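PDB 3IP1: scyllo-inosose 3-dehydrogenase from Thermotoga maritima, which catalyses the NAD(+)-dependent oxidation of scyllo-inosose to 3-dehydro-scyllo-inosose, probably as a step in myo-inositol degradation. Local coordinates for residues A[239-251]-A[259-271]. Residues are numbered along the deposited sequence; the frame is centred on the assembly and turned at random.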
ATOM      1  N   SER A 239      11.130 -12.848 -12.834  1.00 29.97           N
ATOM      2  CA  SER A 239      11.218 -13.573 -14.089  1.00 30.97           C
ATOM      3  C   SER A 239      12.658 -13.536 -14.625  1.00 30.59           C
ATOM      4  O   SER A 239      13.243 -14.582 -14.938  1.00 30.71           O
ATOM      5  CB  SER A 239      10.198 -12.986 -15.071  1.00 30.96           C
ATOM      6  OG  SER A 239      10.546 -13.235 -16.406  1.00 35.85           O
ATOM      7  N   LYS A 240      13.233 -12.334 -14.668  1.00 29.79           N
ATOM      8  CA  LYS A 240      14.638 -12.140 -15.017  1.00 29.45           C
ATOM      9  C   LYS A 240      15.376 -11.278 -13.983  1.00 28.53           C
ATOM     10  O   LYS A 240      14.941 -10.162 -13.658  1.00 26.70           O
ATOM     11  CB  LYS A 240      14.767 -11.495 -16.395  1.00 29.75           C
ATOM     12  CG  LYS A 240      14.478 -12.453 -17.542  1.00 31.37           C
ATOM     13  CD  LYS A 240      13.916 -11.674 -18.698  1.00 36.33           C
ATOM     14  CE  LYS A 240      13.617 -12.599 -19.878  1.00 37.39           C
ATOM     15  NZ  LYS A 240      12.869 -11.818 -20.895  1.00 40.29           N
ATOM     16  N   VAL A 241      16.483 -11.820 -13.475  1.00 27.95           N
ATOM     17  CA  VAL A 241      17.381 -11.094 -12.580  1.00 28.00           C
ATOM     18  C   VAL A 241      18.679 -10.816 -13.349  1.00 28.58           C
ATOM     19  O   VAL A 241      19.384 -11.736 -13.775  1.00 27.76           O
ATOM     20  CB  VAL A 241      17.664 -11.869 -11.262  1.00 28.20           C
ATOM     21  CG1 VAL A 241      18.648 -11.120 -10.385  1.00 25.94           C
ATOM     22  CG2 VAL A 241      16.366 -12.168 -10.503  1.00 27.67           C
ATOM     23  N   ILE A 242      18.956  -9.526 -13.524  1.00 29.08           N
ATOM     24  CA  ILE A 242      20.118  -9.035 -14.253  1.00 29.79           C
ATOM     25  C   ILE A 242      21.018  -8.241 -13.314  1.00 30.38           C
ATOM     26  O   ILE A 242      20.567  -7.272 -12.660  1.00 30.42           O
ATOM     27  CB  ILE A 242      19.681  -8.147 -15.429  1.00 29.67           C
ATOM     28  CG1 ILE A 242      18.774  -8.945 -16.368  1.00 29.40           C
ATOM     29  CG2 ILE A 242      20.899  -7.588 -16.184  1.00 30.18           C
ATOM     30  CD1 ILE A 242      17.935  -8.060 -17.271  1.00 28.76           C
ATOM     31  N   LEU A 243      22.276  -8.676 -13.224  1.00 30.74           N
ATOM     32  CA  LEU A 243      23.277  -7.999 -12.404  1.00 31.35           C
ATOM     33  C   LEU A 243      24.409  -7.392 -13.244  1.00 32.09           C
ATOM     34  O   LEU A 243      24.955  -8.044 -14.140  1.00 31.72           O
ATOM     35  CB  LEU A 243      23.815  -8.920 -11.295  1.00 30.94           C
ATOM     36  CG  LEU A 243      24.857  -8.241 -10.389  1.00 31.78           C
ATOM     37  CD1 LEU A 243      24.518  -8.331  -8.896  1.00 31.59           C
ATOM     38  CD2 LEU A 243      26.224  -8.822 -10.675  1.00 31.98           C
ATOM     39  N   SER A 244      24.730  -6.129 -12.962  1.00 32.53           N
ATOM     40  CA  SER A 244      25.825  -5.440 -13.633  1.00 33.12           C
ATOM     41  C   SER A 244      26.984  -5.249 -12.652  1.00 33.37           C
ATOM     42  O   SER A 244      26.813  -4.615 -11.605  1.00 33.05           O
ATOM     43  CB  SER A 244      25.360  -4.095 -14.186  1.00 33.21           C
ATOM     44  OG  SER A 244      26.424  -3.449 -14.878  1.00 33.32           O
ATOM     45  N   GLU A 245      28.143  -5.825 -12.986  1.00 33.55           N
ATOM     46  CA  GLU A 245      29.329  -5.834 -12.112  1.00 34.25           C
ATOM     47  C   GLU A 245      30.595  -6.120 -12.938  1.00 34.38           C
ATOM     48  O   GLU A 245      30.630  -7.109 -13.681  1.00 34.53           O
ATOM     49  CB  GLU A 245      29.168  -6.897 -11.008  1.00 34.38           C
ATOM     50  CG  GLU A 245      30.384  -7.124 -10.126  1.00 35.40           C
ATOM     51  CD  GLU A 245      30.924  -5.831  -9.501  1.00 37.35           C
ATOM     52  OE1 GLU A 245      32.137  -5.570  -9.644  1.00 37.24           O
ATOM     53  OE2 GLU A 245      30.144  -5.069  -8.890  1.00 36.52           O
ATOM     54  N   PRO A 246      31.624  -5.244 -12.827  1.00 34.46           N
ATOM     55  CA  PRO A 246      32.884  -5.428 -13.577  1.00 34.04           C
ATOM     56  C   PRO A 246      33.744  -6.589 -13.088  1.00 33.97           C
ATOM     57  O   PRO A 246      34.465  -7.176 -13.885  1.00 34.20           O
ATOM     58  CB  PRO A 246      33.628  -4.106 -13.362  1.00 33.84           C
ATOM     59  CG  PRO A 246      32.611  -3.141 -12.873  1.00 34.68           C
ATOM     60  CD  PRO A 246      31.566  -3.928 -12.165  1.00 34.06           C
ATOM     61  N   SER A 247      33.676  -6.903 -11.796  1.00 33.86           N
ATOM     62  CA  SER A 247      34.377  -8.056 -11.195  1.00 34.04           C
ATOM     63  C   SER A 247      33.825  -9.418 -11.644  1.00 34.55           C
ATOM     64  O   SER A 247      32.659  -9.751 -11.375  1.00 34.00           O
ATOM     65  CB  SER A 247      34.309  -7.973  -9.662  1.00 33.22           C
ATOM     66  OG  SER A 247      34.564  -9.237  -9.075  1.00 33.19           O
ATOM     67  N   GLU A 248      34.678 -10.210 -12.297  1.00 35.03           N
ATOM     68  CA  GLU A 248      34.278 -11.513 -12.830  1.00 35.30           C
ATOM     69  C   GLU A 248      33.852 -12.478 -11.729  1.00 34.92           C
ATOM     70  O   GLU A 248      32.854 -13.181 -11.875  1.00 35.28           O
ATOM     71  CB  GLU A 248      35.391 -12.138 -13.671  1.00 35.43           C
ATOM     72  CG  GLU A 248      35.083 -13.571 -14.096  1.00 37.71           C
ATOM     73  CD  GLU A 248      35.995 -14.092 -15.210  1.00 42.07           C
ATOM     74  OE1 GLU A 248      37.243 -13.953 -15.130  1.00 41.31           O
ATOM     75  OE2 GLU A 248      35.446 -14.668 -16.172  1.00 45.14           O
ATOM     76  N   VAL A 249      34.603 -12.502 -10.630  1.00 33.70           N
ATOM     77  CA  VAL A 249      34.296 -13.417  -9.544  1.00 32.97           C
ATOM     78  C   VAL A 249      32.910 -13.134  -8.945  1.00 32.37           C
ATOM     79  O   VAL A 249      32.200 -14.054  -8.564  1.00 32.00           O
ATOM     80  CB  VAL A 249      35.405 -13.409  -8.439  1.00 33.14           C
ATOM     81  CG1 VAL A 249      35.362 -12.138  -7.590  1.00 32.16           C
ATOM     82  CG2 VAL A 249      35.292 -14.652  -7.561  1.00 33.26           C
ATOM     83  N   ARG A 250      32.554 -11.853  -8.852  1.00 31.65           N
ATOM     84  CA  ARG A 250      31.229 -11.451  -8.395  1.00 31.76           C
ATOM     85  C   ARG A 250      30.110 -11.803  -9.398  1.00 32.11           C
ATOM     86  O   ARG A 250      29.039 -12.260  -8.994  1.00 32.28           O
ATOM     87  CB  ARG A 250      31.240  -9.979  -8.014  1.00 31.00           C
ATOM     88  CG  ARG A 250      32.139  -9.727  -6.803  1.00 29.87           C
ATOM     89  CD  ARG A 250      32.348  -8.261  -6.471  1.00 28.29           C
ATOM     90  NE  ARG A 250      33.153  -8.125  -5.254  1.00 30.06           N
ATOM     91  CZ  ARG A 250      34.479  -8.284  -5.209  1.00 30.41           C
ATOM     92  NH1 ARG A 250      35.152  -8.580  -6.313  1.00 30.72           N
ATOM     93  NH2 ARG A 250      35.136  -8.145  -4.071  1.00 28.40           N
ATOM     94  N   ARG A 251      30.374 -11.650 -10.696  1.00 32.67           N
ATOM     95  CA  ARG A 251      29.417 -12.079 -11.719  1.00 33.21           C
ATOM     96  C   ARG A 251      29.139 -13.588 -11.694  1.00 33.91           C
ATOM     97  O   ARG A 251      27.985 -14.019 -11.836  1.00 34.09           O
ATOM     98  CB  ARG A 251      29.866 -11.652 -13.114  1.00 33.38           C
ATOM     99  CG  ARG A 251      29.741 -10.165 -13.378  1.00 33.18           C
ATOM    100  CD  ARG A 251      29.935  -9.852 -14.845  1.00 35.70           C
ATOM    101  NE  ARG A 251      31.146 -10.469 -15.379  1.00 36.67           N
ATOM    102  CZ  ARG A 251      32.330  -9.877 -15.414  1.00 37.18           C
ATOM    103  NH1 ARG A 251      33.366 -10.512 -15.915  1.00 37.73           N
ATOM    104  NH2 ARG A 251      32.476  -8.647 -14.956  1.00 38.24           N
ATOM    105  N   ALA A 259      20.968 -15.320 -10.643  1.00 29.59           N
ATOM    106  CA  ALA A 259      20.887 -14.321 -11.720  1.00 29.78           C
ATOM    107  C   ALA A 259      20.752 -15.000 -13.080  1.00 30.09           C
ATOM    108  O   ALA A 259      21.451 -15.967 -13.368  1.00 30.19           O
ATOM    109  CB  ALA A 259      22.084 -13.404 -11.719  1.00 29.19           C
ATOM    110  N   ASP A 260      19.862 -14.481 -13.908  1.00 29.73           N
ATOM    111  CA  ASP A 260      19.644 -15.036 -15.227  1.00 30.55           C
ATOM    112  C   ASP A 260      20.634 -14.470 -16.227  1.00 31.12           C
ATOM    113  O   ASP A 260      20.993 -15.147 -17.191  1.00 30.97           O
ATOM    114  CB  ASP A 260      18.220 -14.737 -15.688  1.00 30.48           C
ATOM    115  CG  ASP A 260      17.184 -15.310 -14.747  1.00 30.67           C
ATOM    116  OD1 ASP A 260      16.987 -16.537 -14.780  1.00 29.83           O
ATOM    117  OD2 ASP A 260      16.589 -14.536 -13.963  1.00 29.90           O
ATOM    118  N   HIS A 261      21.031 -13.218 -16.014  1.00 31.25           N
ATOM    119  CA  HIS A 261      21.989 -12.555 -16.881  1.00 32.16           C
ATOM    120  C   HIS A 261      22.941 -11.711 -16.059  1.00 32.45           C
ATOM    121  O   HIS A 261      22.540 -11.075 -15.066  1.00 31.84           O
ATOM    122  CB  HIS A 261      21.289 -11.669 -17.912  1.00 31.82           C
ATOM    123  CG  HIS A 261      20.230 -12.378 -18.693  1.00 33.17           C
ATOM    124  ND1 HIS A 261      20.522 -13.343 -19.636  1.00 35.09           N
ATOM    125  CD2 HIS A 261      18.880 -12.263 -18.677  1.00 32.90           C
ATOM    126  CE1 HIS A 261      19.397 -13.795 -20.162  1.00 35.56           C
ATOM    127  NE2 HIS A 261      18.387 -13.157 -19.595  1.00 34.29           N
ATOM    128  N   VAL A 262      24.204 -11.716 -16.473  1.00 32.78           N
ATOM    129  CA  VAL A 262      25.192 -10.835 -15.876  1.00 33.41           C
ATOM    130  C   VAL A 262      25.827  -9.952 -16.949  1.00 33.88           C
ATOM    131  O   VAL A 262      26.020 -10.390 -18.076  1.00 34.11           O
ATOM    132  CB  VAL A 262      26.253 -11.612 -15.053  1.00 33.77           C
ATOM    133  CG1 VAL A 262      25.607 -12.241 -13.820  1.00 33.09           C
ATOM    134  CG2 VAL A 262      26.975 -12.669 -15.910  1.00 33.39           C
ATOM    135  N   ILE A 263      26.112  -8.707 -16.580  1.00 34.02           N
ATOM    136  CA  ILE A 263      26.671  -7.707 -17.464  1.00 34.45           C
ATOM    137  C   ILE A 263      27.987  -7.171 -16.873  1.00 35.05           C
ATOM    138  O   ILE A 263      28.042  -6.715 -15.720  1.00 34.57           O
ATOM    139  CB  ILE A 263      25.683  -6.514 -17.657  1.00 34.46           C
ATOM    140  CG1 ILE A 263      24.371  -6.972 -18.311  1.00 34.91           C
ATOM    141  CG2 ILE A 263      26.323  -5.389 -18.481  1.00 34.32           C
ATOM    142  CD1 ILE A 263      23.248  -5.904 -18.280  1.00 33.09           C
ATOM    143  N   ASP A 264      29.046  -7.226 -17.669  1.00 35.72           N
ATOM    144  CA  ASP A 264      30.271  -6.497 -17.374  1.00 36.46           C
ATOM    145  C   ASP A 264      30.137  -5.127 -18.045  1.00 36.53           C
ATOM    146  O   ASP A 264      30.346  -5.021 -19.235  1.00 37.23           O
ATOM    147  CB  ASP A 264      31.474  -7.284 -17.919  1.00 36.89           C
ATOM    148  CG  ASP A 264      32.807  -6.582 -17.692  1.00 38.19           C
ATOM    149  OD1 ASP A 264      32.863  -5.453 -17.160  1.00 38.29           O
ATOM    150  OD2 ASP A 264      33.826  -7.184 -18.071  1.00 41.61           O
ATOM    151  N   PRO A 265      29.780  -4.074 -17.280  1.00 36.84           N
ATOM    152  CA  PRO A 265      29.527  -2.749 -17.859  1.00 37.32           C
ATOM    153  C   PRO A 265      30.733  -2.124 -18.566  1.00 38.57           C
ATOM    154  O   PRO A 265      30.551  -1.227 -19.409  1.00 38.48           O
ATOM    155  CB  PRO A 265      29.147  -1.888 -16.641  1.00 37.00           C
ATOM    156  CG  PRO A 265      29.779  -2.570 -15.469  1.00 36.34           C
ATOM    157  CD  PRO A 265      29.746  -4.047 -15.803  1.00 36.61           C
ATOM    158  N   THR A 266      31.943  -2.583 -18.225  1.00 39.58           N
ATOM    159  CA  THR A 266      33.168  -2.028 -18.806  1.00 40.62           C
ATOM    160  C   THR A 266      33.455  -2.578 -20.208  1.00 41.46           C
ATOM    161  O   THR A 266      34.229  -1.980 -20.956  1.00 42.23           O
ATOM    162  CB  THR A 266      34.413  -2.248 -17.898  1.00 40.80           C
ATOM    163  OG1 THR A 266      34.810  -3.633 -17.934  1.00 41.57           O
ATOM    164  CG2 THR A 266      34.137  -1.800 -16.442  1.00 39.54           C
ATOM    165  N   LYS A 267      32.830  -3.698 -20.566  1.00 41.51           N
ATOM    166  CA  LYS A 267      33.072  -4.338 -21.857  1.00 41.82           C
ATOM    167  C   LYS A 267      31.787  -4.576 -22.638  1.00 41.74           C
ATOM    168  O   LYS A 267      31.820  -5.074 -23.765  1.00 41.46           O
ATOM    169  CB  LYS A 267      33.795  -5.666 -21.666  1.00 42.25           C
ATOM    170  CG  LYS A 267      35.205  -5.521 -21.123  1.00 44.45           C
ATOM    171  CD  LYS A 267      35.883  -6.869 -20.993  1.00 47.70           C
ATOM    172  CE  LYS A 267      37.366  -6.664 -20.741  1.00 49.10           C
ATOM    173  NZ  LYS A 267      37.937  -7.846 -20.051  1.00 52.08           N
ATOM    174  N   GLU A 268      30.657  -4.224 -22.031  1.00 41.03           N
ATOM    175  CA  GLU A 268      29.370  -4.395 -22.677  1.00 40.10           C
ATOM    176  C   GLU A 268      28.581  -3.108 -22.554  1.00 39.11           C
ATOM    177  O   GLU A 268      28.844  -2.288 -21.680  1.00 39.52           O
ATOM    178  CB  GLU A 268      28.590  -5.533 -22.027  1.00 40.57           C
ATOM    179  CG  GLU A 268      29.191  -6.912 -22.167  1.00 40.74           C
ATOM    180  CD  GLU A 268      28.397  -7.934 -21.386  1.00 43.94           C
ATOM    181  OE1 GLU A 268      28.959  -8.574 -20.458  1.00 42.57           O
ATOM    182  OE2 GLU A 268      27.186  -8.071 -21.680  1.00 46.43           O
ATOM    183  N   ASN A 269      27.622  -2.923 -23.443  1.00 37.70           N
ATOM    184  CA  ASN A 269      26.717  -1.789 -23.353  1.00 36.70           C
ATOM    185  C   ASN A 269      25.574  -2.125 -22.363  1.00 35.68           C
ATOM    186  O   ASN A 269      24.681  -2.901 -22.684  1.00 34.95           O
ATOM    187  CB  ASN A 269      26.180  -1.470 -24.753  1.00 36.57           C
ATOM    188  CG  ASN A 269      25.370  -0.192 -24.797  1.00 37.85           C
ATOM    189  OD1 ASN A 269      24.483   0.039 -23.973  1.00 36.74           O
ATOM    190  ND2 ASN A 269      25.644   0.635 -25.796  1.00 39.76           N
ATOM    191  N   PHE A 270      25.626  -1.549 -21.165  1.00 34.63           N
ATOM    192  CA  PHE A 270      24.609  -1.807 -20.126  1.00 33.99           C
ATOM    193  C   PHE A 270      23.167  -1.596 -20.615  1.00 32.90           C
ATOM    194  O   PHE A 270      22.344  -2.491 -20.500  1.00 32.43           O
ATOM    195  CB  PHE A 270      24.877  -0.959 -18.876  1.00 33.54           C
ATOM    196  CG  PHE A 270      23.800  -1.050 -17.819  1.00 32.77           C
ATOM    197  CD1 PHE A 270      23.843  -2.041 -16.839  1.00 32.91           C
ATOM    198  CD2 PHE A 270      22.774  -0.122 -17.781  1.00 32.35           C
ATOM    199  CE1 PHE A 270      22.848  -2.114 -15.838  1.00 32.56           C
ATOM    200  CE2 PHE A 270      21.783  -0.183 -16.801  1.00 32.24           C
ATOM    201  CZ  PHE A 270      21.818  -1.182 -15.832  1.00 33.04           C
ATOM    202  N   VAL A 271      22.886  -0.420 -21.161  1.00 32.35           N
ATOM    203  CA  VAL A 271      21.539  -0.072 -21.616  1.00 32.06           C
ATOM    204  C   VAL A 271      20.961  -1.066 -22.628  1.00 31.91           C
ATOM    205  O   VAL A 271      19.871  -1.600 -22.423  1.00 31.75           O
ATOM    206  CB  VAL A 271      21.478   1.368 -22.165  1.00 32.10           C
ATOM    207  CG1 VAL A 271      20.134   1.624 -22.879  1.00 32.08           C
ATOM    208  CG2 VAL A 271      21.691   2.385 -21.035  1.00 32.05           C
TER
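Arg251 lays its guanidinium over the side chain of Asp264, the guanidinium and carboxylate planes 9° apart. Asp264 CB lies against one face, 3.4 Å from Arg251 NH2, whereas the long Arg251 NH2–Asp264 OD2 salt bridge (3.7 Å) rests on charge alone, the oxygen standing well out of the guanidinium plane. The arginine's aliphatic part runs past Val262 CB; a bend at chi3 (-50°) then helps bring Arg251 NH2 to Glu245 O (2.7 Å), in both the carbonyl and guanidinium planes. With an alanine here, Asp264 is likely to lose the charge stacked on it and Glu245 O its guanidinium donor. Asp264 OD1 accepts from Thr266 N, closing an Asx turn, and from Thr266 OG1, both on the same face of its plane.

Strands 240-244 and 261-263 pair in parallel, continued by Glu245 N to Ile263 O. At their start, Asp260 OD2 takes Val241 N (2.8 Å) on its anti lone pair and also forms a salt bridge with Lys234 NZ. Ile242 CG2 meets Ile263 CD1 (3.6 Å).

In this right-handed beta-alpha-beta unit of the Rossmann fold, Glu245, probably an NAD(+) ligand, accepts a hydrogen bond from Gly222 N through OE2. Strand 261-263 edges the sheet within this chain; on its other side strand 240-244 pairs in parallel with strand 216-220, while Val241 and Leu243 pack on Val230 of helix 224-235.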